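Local structure of folylpolyglutamate synthase (FolC) (Helicobacter pylori, 6K8C) at residues Phe74-Phe79 / Tyr138-Ala143; Thr158-Thr163 / Ser190-Ala195; Lys186-Leu191 / Lys212-Ile217. The protein probably adds glutamate to dihydropteroate to form dihydrofolate and then extends reduced folates with further glutamates, spending ATP at each addition. All blocks are in the same frame, centred on the assembly; numbering follows the deposited sequence.

Contact 1 (Phe74-Phe79 / Tyr138-Ala143); sequences FKVLHF and YLVLEA
F74 receives the rim of Y138 on its ring face where strands 76-79 and 138-142 run side by side, parallel neighbours in the central sheet of the Mur ligase middle domain, a member of the P-loop NTPase clan. Five backbone bonds zip the pair, starting with Y138 N to K75 O and ending with E142 N to F79 O; the straightest is F79 N to V140 O (2.9 Å, 174° at the hydrogen). Y138 leaves the strand with CG beside its own N (chi1 -67°). Y138 CB faces both methyls of V76, CG1 and CG2, equally far from each (4.1 Å), CD2 passes F74 CB, and CE2 stands 3.7 Å from F74 CG, over the ring but toward its rim. With planes at 78° and centroids 5.2 Å apart, this is an edge-to-face (T-shaped) pair. On the same face V76 CG1 meets V140 CG2 at 3.8 Å, and helix 58-70 packs over both V76 and V140. The other face carries L77, L139, F79 and L141: L77 and L139 lie side by side, CD2 to CD1 3.6 Å, while L141 CD1 approaches the F79 ring at CD2, and helix 121-132 closes over L77 and F79. At the C-terminal end H78 turns CD2, at the ring edge, to V140 O, which lies in the ring plane. R63 hydrogen-bonds H78 ND1, so both ring nitrogens have partners. A single water joins the two strands there, 2.9 Å from H78 NE2 and donating to E142 OE2 at 2.7 Å.

Contact 2 (Thr158-Thr163 / Ser190-Ala195); sequences TLSVFT and SLSIIA
L159 and I193 meet through their methyls on one face of two parallel strands, 159-162 and 191-194, next to each other in the sheet of the Mur ligase middle domain. The strand axes cross at -18°, a modest twist, and four backbone bonds hold the register, from S160 N to L191 O up to A195 N to F162 O. I193 has CG1 beside its own N (chi1 -69°), which swings CD1 across the gap between the strands. I193 CD1 lies obliquely against the fork of L159, 3.5 Å from L159 CD1 and 3.6 Å from L159 CD2; the first is tighter than usual for two methyls. L159 CD1 also touches L191 CG, so this one methyl meets two side chains of the facing strand. Helix 241-254 packs on the same face, reaching V161 and I193.

S160, S192, F162 and I194 line the other face. The F162 ring, its CG beside the backbone N (chi1 -69°), turns its CE2 edge to S192, whose OG lies near the ring plane, 3.8 Å from F162 CE2. F162 CB meanwhile rests on I194 CG1 at 4.0 Å, and M188 touches the ring from the loop before strand 191-194. The two serines stand next to each other, S160 CB 3.5 Å from S192 OG. Their hydroxyl oxygens are too far apart for a direct bond, and a water fills the role instead. It is 2.6 Å from S160 OG and donates both to S192 OG and to L191 O, a carbonyl that also accepts from S160 N.

Contact 3 (Lys186-Leu191 / Lys212-Ile217); sequences KAMGSL and KHAKLI
K215 lays its aliphatic chain alongside L191, both side chains pointing the same way, where the outermost strand 215-218 joins strand 191-194. This is the tight end of the contact. K215 is extended, CG anti to the backbone N (chi1 178°), and its CD comes to 3.4 Å from L191 CD1, closer than carbons usually pack. The same methyl meets I217 CD1 at 3.9 Å, so L191 CD1 touches both residues that flank L216, and helix 241-254 contacts L191 and I217 as well. One direct backbone bond crosses here, K215 N to S190 O, 2.8 Å and nearly straight at the hydrogen (174°), although the donor stands 38° out of the carbonyl plane. It is the first rung of the parallel pairing, and K215 and I217 carry the ladder onward to S192. A214, just past the Schellman motif that ends helix 199-211, fits closely too, its CB 3.2 Å from G189 O. A water bridges the two backbones, donating to G189 O and, at 3.3 Å, to K215 O.

The fit slackens at K212. This exposed residue also meets a crystal neighbour, which its bent chain may partly reflect. K212 CD rests on M188 CG at 4.0 Å, CE touches K186 O, and NZ approaches M188 O loosely, at 3.5 Å. The buried M188 heads inward instead, its sulfur passing A214 CB, with I208 and A209 of helix 199-211 beside it. Any electrostatic attraction between K212 and the loop carbonyl is probably weak; one short backbone bond and close packing at L191 and A214 join strand 215-218 to the sheet, while the lysine ends lie at the surface.

In the fold
All three contacts belong to the eight-stranded mixed sheet of the Mur ligase middle domain. Contact 1 closes before the other two open, and contact 3 begins on the stretch where contact 2 ends. Strand 48-53 lies between contact 1 and contact 2, whose centres are 14 Å apart and whose nearest atoms are about 6 Å off. Contacts 2 and 3 share S190 and L191, and their centres are 8 Å apart; S192 O and I194 N probably hydrogen-bond I217 N and I217 O, continuing the ladder into the sheet's outer strand, 215-218. Six neighbouring parallel strands, from 76-79 to 215-218, thus form a continuous core, consistent with a nucleotide-binding domain of the P-loop clan.

Contact 1 (Phe74-Phe79 / Tyr138-Ala143)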
loop_
_atom_site.group_PDB
_atom_site.type_symbol
_atom_site.label_atom_id
_atom_site.label_comp_id
_atom_site.label_asym_id
_atom_site.label_seq_id
_atom_site.Cartn_x
_atom_site.Cartn_y
_atom_site.Cartn_z
ATOM N N PHE A 74 3.727 -13.875 -16.988
ATOM C CA PHE A 74 4.493 -14.282 -15.820
ATOM C C PHE A 74 3.564 -14.452 -14.627
ATOM O O PHE A 74 2.564 -13.742 -14.485
ATOM C CB PHE A 74 5.585 -13.266 -15.476
ATOM C CG PHE A 74 6.762 -13.298 -16.408
ATOM C CD1 PHE A 74 7.516 -14.451 -16.556
ATOM C CD2 PHE A 74 7.120 -12.171 -17.127
ATOM C CE1 PHE A 74 8.602 -14.481 -17.413
ATOM C CE2 PHE A 74 8.203 -12.191 -17.982
ATOM C CZ PHE A 74 8.945 -13.345 -18.129
ATOM N N LYS A 75 3.902 -15.411 -13.771
ATOM C CA LYS A 75 3.188 -15.618 -12.518
ATOM C C LYS A 75 3.801 -14.709 -11.460
ATOM O O LYS A 75 5.011 -14.759 -11.219
ATOM C CB LYS A 75 3.257 -17.084 -12.092
ATOM C CG LYS A 75 2.431 -18.011 -12.969
ATOM C CD LYS A 75 2.279 -19.387 -12.329
ATOM C CE LYS A 75 2.685 -20.500 -13.284
ATOM N NZ LYS A 75 3.485 -21.557 -12.599
ATOM N N VAL A 76 2.973 -13.868 -10.844
ATOM C CA VAL A 76 3.443 -12.843 -9.920
ATOM C C VAL A 76 2.549 -12.823 -8.687
ATOM O O VAL A 76 1.320 -12.881 -8.797
ATOM C CB VAL A 76 3.457 -11.443 -10.579
ATOM C CG1 VAL A 76 4.107 -10.419 -9.650
ATOM C CG2 VAL A 76 4.168 -11.482 -11.923
ATOM N N LEU A 77 3.163 -12.702 -7.515
ATOM C CA LEU A 77 2.443 -12.406 -6.286
ATOM C C LEU A 77 2.851 -11.029 -5.787
ATOM O O LEU A 77 4.045 -10.743 -5.653
ATOM C CB LEU A 77 2.717 -13.448 -5.200
ATOM C CG LEU A 77 1.790 -13.270 -3.992
ATOM C CD1 LEU A 77 1.387 -14.630 -3.459
ATOM C CD2 LEU A 77 2.421 -12.429 -2.886
ATOM N N HIS A 78 1.858 -10.194 -5.495
ATOM C CA HIS A 78 2.077 -8.865 -4.945
ATOM C C HIS A 78 1.626 -8.865 -3.491
ATOM O O HIS A 78 0.437 -9.044 -3.204
ATOM C CB HIS A 78 1.321 -7.804 -5.743
ATOM C CG HIS A 78 1.607 -6.403 -5.304
ATOM N ND1 HIS A 78 0.754 -5.352 -5.562
ATOM C CD2 HIS A 78 2.658 -5.879 -4.632
ATOM C CE1 HIS A 78 1.271 -4.238 -5.075
ATOM N NE2 HIS A 78 2.427 -4.529 -4.506
ATOM N N PHE A 79 2.575 -8.664 -2.587
ATOM C CA PHE A 79 2.344 -8.696 -1.147
ATOM C C PHE A 79 2.311 -7.263 -0.630
ATOM O O PHE A 79 3.302 -6.545 -0.751
ATOM C CB PHE A 79 3.460 -9.491 -0.471
ATOM C CG PHE A 79 3.415 -9.478 1.031
ATOM C CD1 PHE A 79 2.332 -10.002 1.712
ATOM C CD2 PHE A 79 4.483 -8.971 1.757
ATOM C CE1 PHE A 79 2.307 -10.009 3.093
ATOM C CE2 PHE A 79 4.465 -8.973 3.139
ATOM C CZ PHE A 79 3.377 -9.494 3.806
ATOM N N TYR A 138 7.769 -14.019 -10.235
ATOM C CA TYR A 138 8.170 -12.791 -9.569
ATOM C C TYR A 138 7.370 -12.634 -8.287
ATOM O O TYR A 138 6.187 -12.986 -8.233
ATOM C CB TYR A 138 7.959 -11.558 -10.467
ATOM C CG TYR A 138 8.874 -11.536 -11.669
ATOM C CD1 TYR A 138 10.131 -10.949 -11.601
ATOM C CD2 TYR A 138 8.483 -12.114 -12.873
ATOM C CE1 TYR A 138 10.975 -10.936 -12.702
ATOM C CE2 TYR A 138 9.317 -12.111 -13.971
ATOM C CZ TYR A 138 10.562 -11.522 -13.883
ATOM O OH TYR A 138 11.395 -11.514 -14.983
ATOM N N LEU A 139 8.028 -12.108 -7.263
ATOM C CA LEU A 139 7.395 -11.778 -5.992
ATOM C C LEU A 139 7.649 -10.299 -5.735
ATOM O O LEU A 139 8.797 -9.890 -5.525
ATOM C CB LEU A 139 7.946 -12.646 -4.864
ATOM C CG LEU A 139 7.501 -12.275 -3.447
ATOM C CD1 LEU A 139 5.986 -12.334 -3.332
ATOM C CD2 LEU A 139 8.164 -13.186 -2.423
ATOM N N VAL A 140 6.592 -9.495 -5.803
ATOM C CA VAL A 140 6.669 -8.061 -5.539
ATOM C C VAL A 140 6.311 -7.872 -4.071
ATOM O O VAL A 140 5.155 -8.047 -3.674
ATOM C CB VAL A 140 5.748 -7.252 -6.464
ATOM C CG1 VAL A 140 5.943 -5.749 -6.226
ATOM C CG2 VAL A 140 6.047 -7.573 -7.930
ATOM N N LEU A 141 7.311 -7.516 -3.272
ATOM C CA LEU A 141 7.269 -7.611 -1.817
ATOM C C LEU A 141 7.338 -6.207 -1.230
ATOM O O LEU A 141 8.394 -5.566 -1.264
ATOM C CB LEU A 141 8.434 -8.469 -1.323
ATOM C CG LEU A 141 8.399 -9.174 0.030
ATOM C CD1 LEU A 141 7.371 -10.287 0.037
ATOM C CD2 LEU A 141 9.783 -9.717 0.334
ATOM N N GLU A 142 6.223 -5.737 -0.690
ATOM C CA GLU A 142 6.173 -4.417 -0.074
ATOM C C GLU A 142 6.700 -4.489 1.351
ATOM O O GLU A 142 6.282 -5.349 2.135
ATOM C CB GLU A 142 4.739 -3.897 -0.077
ATOM C CG GLU A 142 4.571 -2.473 0.403
ATOM C CD GLU A 142 3.115 -2.064 0.423
ATOM O OE1 GLU A 142 2.552 -1.921 1.528
ATOM O OE2 GLU A 142 2.527 -1.905 -0.667
ATOM N N ALA A 143 7.617 -3.589 1.688
ATOM C CA ALA A 143 8.144 -3.548 3.043
ATOM C C ALA A 143 7.072 -3.071 4.017
ATOM O O ALA A 143 6.190 -2.279 3.671
ATOM C CB ALA A 143 9.367 -2.633 3.117
HETATM O O HOH W 1 3.620 -2.366 -3.070
#

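Contact 2 (Thr158-Thr163 / Ser190-Ala195)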
loop_
_atom_site.group_PDB
_atom_site.type_symbol
_atom_site.label_atom_id
_atom_site.label_comp_id
_atom_site.label_asym_id
_atom_site.label_seq_id
_atom_site.Cartn_x
_atom_site.Cartn_y
_atom_site.Cartn_z
ATOM N N THR A 158 16.244 -9.467 -5.947
ATOM C CA THR A 158 16.755 -9.156 -7.275
ATOM C C THR A 158 16.836 -7.651 -7.492
ATOM O O THR A 158 17.786 -7.153 -8.109
ATOM C CB THR A 158 15.847 -9.791 -8.327
ATOM O OG1 THR A 158 15.677 -11.179 -8.030
ATOM C CG2 THR A 158 16.427 -9.630 -9.723
ATOM N N LEU A 159 15.856 -6.912 -6.982
ATOM C CA LEU A 159 15.724 -5.497 -7.290
ATOM C C LEU A 159 14.989 -4.820 -6.146
ATOM O O LEU A 159 14.062 -5.397 -5.581
ATOM C CB LEU A 159 14.955 -5.301 -8.599
ATOM C CG LEU A 159 14.615 -3.888 -9.052
ATOM C CD1 LEU A 159 15.873 -3.187 -9.534
ATOM C CD2 LEU A 159 13.561 -3.958 -10.151
ATOM N N SER A 160 15.419 -3.610 -5.800
ATOM C CA SER A 160 14.673 -2.748 -4.895
ATOM C C SER A 160 14.091 -1.582 -5.682
ATOM O O SER A 160 14.729 -1.064 -6.605
ATOM C CB SER A 160 15.562 -2.219 -3.766
ATOM O OG SER A 160 16.110 -3.286 -3.008
ATOM N N VAL A 161 12.871 -1.186 -5.335
ATOM C CA VAL A 161 12.245 0.012 -5.885
ATOM C C VAL A 161 11.980 0.958 -4.725
ATOM O O VAL A 161 11.197 0.634 -3.823
ATOM C CB VAL A 161 10.945 -0.310 -6.638
ATOM C CG1 VAL A 161 10.293 0.978 -7.121
ATOM C CG2 VAL A 161 11.229 -1.239 -7.812
ATOM N N PHE A 162 12.632 2.119 -4.734
ATOM C CA PHE A 162 12.445 3.108 -3.681
ATOM C C PHE A 162 11.459 4.156 -4.174
ATOM O O PHE A 162 11.808 5.004 -5.001
ATOM C CB PHE A 162 13.779 3.729 -3.271
ATOM C CG PHE A 162 14.686 2.764 -2.555
ATOM C CD1 PHE A 162 14.432 2.406 -1.239
ATOM C CD2 PHE A 162 15.777 2.207 -3.198
ATOM C CE1 PHE A 162 15.260 1.506 -0.571
ATOM C CE2 PHE A 162 16.610 1.313 -2.541
ATOM C CZ PHE A 162 16.346 0.959 -1.221
ATOM N N THR A 163 10.229 4.083 -3.674
ATOM C CA THR A 163 9.216 5.096 -3.940
ATOM C C THR A 163 9.527 6.331 -3.092
ATOM O O THR A 163 10.464 6.319 -2.288
ATOM C CB THR A 163 7.828 4.505 -3.673
ATOM O OG1 THR A 163 7.598 4.392 -2.264
ATOM C CG2 THR A 163 7.703 3.132 -4.315
ATOM N N SER A 190 22.171 -4.789 -4.633
ATOM C CA SER A 190 23.106 -4.422 -5.686
ATOM C C SER A 190 22.450 -3.648 -6.824
ATOM O O SER A 190 23.161 -3.004 -7.601
ATOM C CB SER A 190 23.783 -5.677 -6.240
ATOM O OG SER A 190 22.834 -6.541 -6.842
ATOM N N LEU A 191 21.123 -3.681 -6.931
ATOM C CA LEU A 191 20.414 -3.087 -8.060
ATOM C C LEU A 191 19.130 -2.454 -7.548
ATOM O O LEU A 191 18.278 -3.150 -6.991
ATOM C CB LEU A 191 20.108 -4.145 -9.129
ATOM C CG LEU A 191 19.385 -3.679 -10.395
ATOM C CD1 LEU A 191 20.167 -2.579 -11.069
ATOM C CD2 LEU A 191 19.156 -4.852 -11.342
ATOM N N SER A 192 18.987 -1.143 -7.740
ATOM C CA SER A 192 17.827 -0.438 -7.213
ATOM C C SER A 192 17.394 0.674 -8.155
ATOM O O SER A 192 18.224 1.337 -8.784
ATOM C CB SER A 192 18.112 0.151 -5.829
ATOM O OG SER A 192 18.559 -0.854 -4.936
ATOM N N ILE A 193 16.087 0.869 -8.227
ATOM C CA ILE A 193 15.462 1.991 -8.913
ATOM C C ILE A 193 14.979 2.960 -7.850
ATOM O O ILE A 193 14.428 2.538 -6.829
ATOM C CB ILE A 193 14.302 1.502 -9.797
ATOM C CG1 ILE A 193 14.858 0.695 -10.968
ATOM C CG2 ILE A 193 13.453 2.671 -10.302
ATOM C CD1 ILE A 193 14.168 -0.592 -11.142
ATOM N N ILE A 194 15.195 4.255 -8.062
ATOM C CA ILE A 194 14.756 5.248 -7.089
ATOM C C ILE A 194 13.875 6.274 -7.793
ATOM O O ILE A 194 14.296 6.893 -8.778
ATOM C CB ILE A 194 15.938 5.915 -6.352
ATOM C CG1 ILE A 194 15.428 6.832 -5.242
ATOM C CG2 ILE A 194 16.879 6.649 -7.288
ATOM C CD1 ILE A 194 16.369 6.919 -4.049
ATOM N N ALA A 195 12.641 6.427 -7.300
ATOM C CA ALA A 195 11.735 7.470 -7.762
ATOM C C ALA A 195 12.287 8.844 -7.382
ATOM O O ALA A 195 13.175 8.946 -6.530
ATOM C CB ALA A 195 10.350 7.261 -7.142
HETATM O O HOH W 2 19.128 -5.625 -5.602
HETATM O O HOH W 3 18.470 -3.377 -4.199
#

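Contact 3 (Lys186-Leu191 / Lys212-Ile217)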
loop_
_atom_site.group_PDB
_atom_site.type_symbol
_atom_site.label_atom_id
_atom_site.label_comp_id
_atom_site.label_asym_id
_atom_site.label_seq_id
_atom_site.Cartn_x
_atom_site.Cartn_y
_atom_site.Cartn_z
ATOM N N LYS A 186 19.418 1.729 3.842
ATOM C CA LYS A 186 20.582 0.941 4.239
ATOM C C LYS A 186 20.499 -0.495 3.742
ATOM O O LYS A 186 21.533 -1.123 3.487
ATOM C CB LYS A 186 20.744 0.966 5.760
ATOM C CG LYS A 186 21.695 2.043 6.250
ATOM C CD LYS A 186 21.702 2.141 7.766
ATOM C CE LYS A 186 22.584 3.291 8.226
ATOM N NZ LYS A 186 21.799 4.356 8.908
ATOM N N ALA A 187 19.290 -1.030 3.591
ATOM C CA ALA A 187 19.099 -2.398 3.137
ATOM C C ALA A 187 19.016 -2.515 1.618
ATOM O O ALA A 187 18.568 -3.551 1.112
ATOM C CB ALA A 187 17.847 -2.992 3.782
ATOM N N MET A 188 19.434 -1.486 0.882
ATOM C CA MET A 188 19.462 -1.591 -0.569
ATOM C C MET A 188 20.455 -2.666 -0.994
ATOM O O MET A 188 21.511 -2.841 -0.379
ATOM C CB MET A 188 19.811 -0.238 -1.207
ATOM C CG MET A 188 21.294 0.034 -1.398
ATOM S SD MET A 188 21.674 1.478 -2.426
ATOM C CE MET A 188 20.797 2.793 -1.581
ATOM N N GLY A 189 20.089 -3.418 -2.021
ATOM C CA GLY A 189 20.944 -4.440 -2.589
ATOM C C GLY A 189 21.798 -3.899 -3.714
ATOM O O GLY A 189 22.101 -2.704 -3.779
ATOM N N SER A 190 22.171 -4.789 -4.633
ATOM C CA SER A 190 23.106 -4.422 -5.686
ATOM C C SER A 190 22.450 -3.648 -6.824
ATOM O O SER A 190 23.161 -3.004 -7.601
ATOM C CB SER A 190 23.783 -5.677 -6.240
ATOM O OG SER A 190 22.834 -6.541 -6.842
ATOM N N LEU A 191 21.123 -3.681 -6.931
ATOM C CA LEU A 191 20.414 -3.087 -8.060
ATOM C C LEU A 191 19.130 -2.454 -7.548
ATOM O O LEU A 191 18.278 -3.150 -6.991
ATOM C CB LEU A 191 20.108 -4.145 -9.129
ATOM C CG LEU A 191 19.385 -3.679 -10.395
ATOM C CD1 LEU A 191 20.167 -2.579 -11.069
ATOM C CD2 LEU A 191 19.156 -4.852 -11.342
ATOM N N LYS A 212 28.311 0.698 -1.059
ATOM C CA LYS A 212 28.024 -0.713 -1.276
ATOM C C LYS A 212 28.360 -1.190 -2.684
ATOM O O LYS A 212 28.089 -2.353 -3.004
ATOM C CB LYS A 212 26.546 -0.999 -0.977
ATOM C CG LYS A 212 26.133 -0.671 0.449
ATOM C CD LYS A 212 24.641 -0.888 0.664
ATOM C CE LYS A 212 24.375 -1.871 1.793
ATOM N NZ LYS A 212 24.560 -3.286 1.359
ATOM N N HIS A 213 28.942 -0.328 -3.524
ATOM C CA HIS A 213 29.258 -0.652 -4.919
ATOM C C HIS A 213 28.014 -1.050 -5.703
ATOM O O HIS A 213 28.084 -1.865 -6.624
ATOM C CB HIS A 213 30.313 -1.761 -5.018
ATOM C CG HIS A 213 31.524 -1.529 -4.169
ATOM N ND1 HIS A 213 32.375 -0.462 -4.359
ATOM C CD2 HIS A 213 32.032 -2.235 -3.130
ATOM C CE1 HIS A 213 33.351 -0.517 -3.470
ATOM N NE2 HIS A 213 33.167 -1.583 -2.713
ATOM N N ALA A 214 26.867 -0.481 -5.349
ATOM C CA ALA A 214 25.586 -0.863 -5.922
ATOM C C ALA A 214 25.236 0.032 -7.101
ATOM O O ALA A 214 25.764 1.137 -7.252
ATOM C CB ALA A 214 24.479 -0.786 -4.870
ATOM N N LYS A 215 24.329 -0.456 -7.942
ATOM C CA LYS A 215 23.851 0.310 -9.086
ATOM C C LYS A 215 22.511 0.943 -8.724
ATOM O O LYS A 215 21.557 0.240 -8.375
ATOM C CB LYS A 215 23.733 -0.563 -10.336
ATOM C CG LYS A 215 23.193 0.188 -11.562
ATOM C CD LYS A 215 22.615 -0.769 -12.593
ATOM C CE LYS A 215 22.642 -0.206 -14.005
ATOM N NZ LYS A 215 22.174 -1.246 -14.967
ATOM N N LEU A 216 22.455 2.268 -8.785
ATOM C CA LEU A 216 21.268 3.043 -8.454
ATOM C C LEU A 216 20.748 3.676 -9.737
ATOM O O LEU A 216 21.446 4.483 -10.356
ATOM C CB LEU A 216 21.604 4.107 -7.410
ATOM C CG LEU A 216 20.478 4.906 -6.766
ATOM C CD1 LEU A 216 19.494 3.975 -6.058
ATOM C CD2 LEU A 216 21.069 5.932 -5.799
ATOM N N ILE A 217 19.547 3.290 -10.151
ATOM C CA ILE A 217 18.933 3.808 -11.369
ATOM C C ILE A 217 17.984 4.925 -10.961
ATOM O O ILE A 217 16.936 4.673 -10.361
ATOM C CB ILE A 217 18.200 2.712 -12.151
ATOM C CG1 ILE A 217 19.188 1.654 -12.646
ATOM C CG2 ILE A 217 17.445 3.312 -13.330
ATOM C CD1 ILE A 217 18.514 0.353 -13.058
HETATM O O HOH W 4 21.057 -0.540 -5.220
#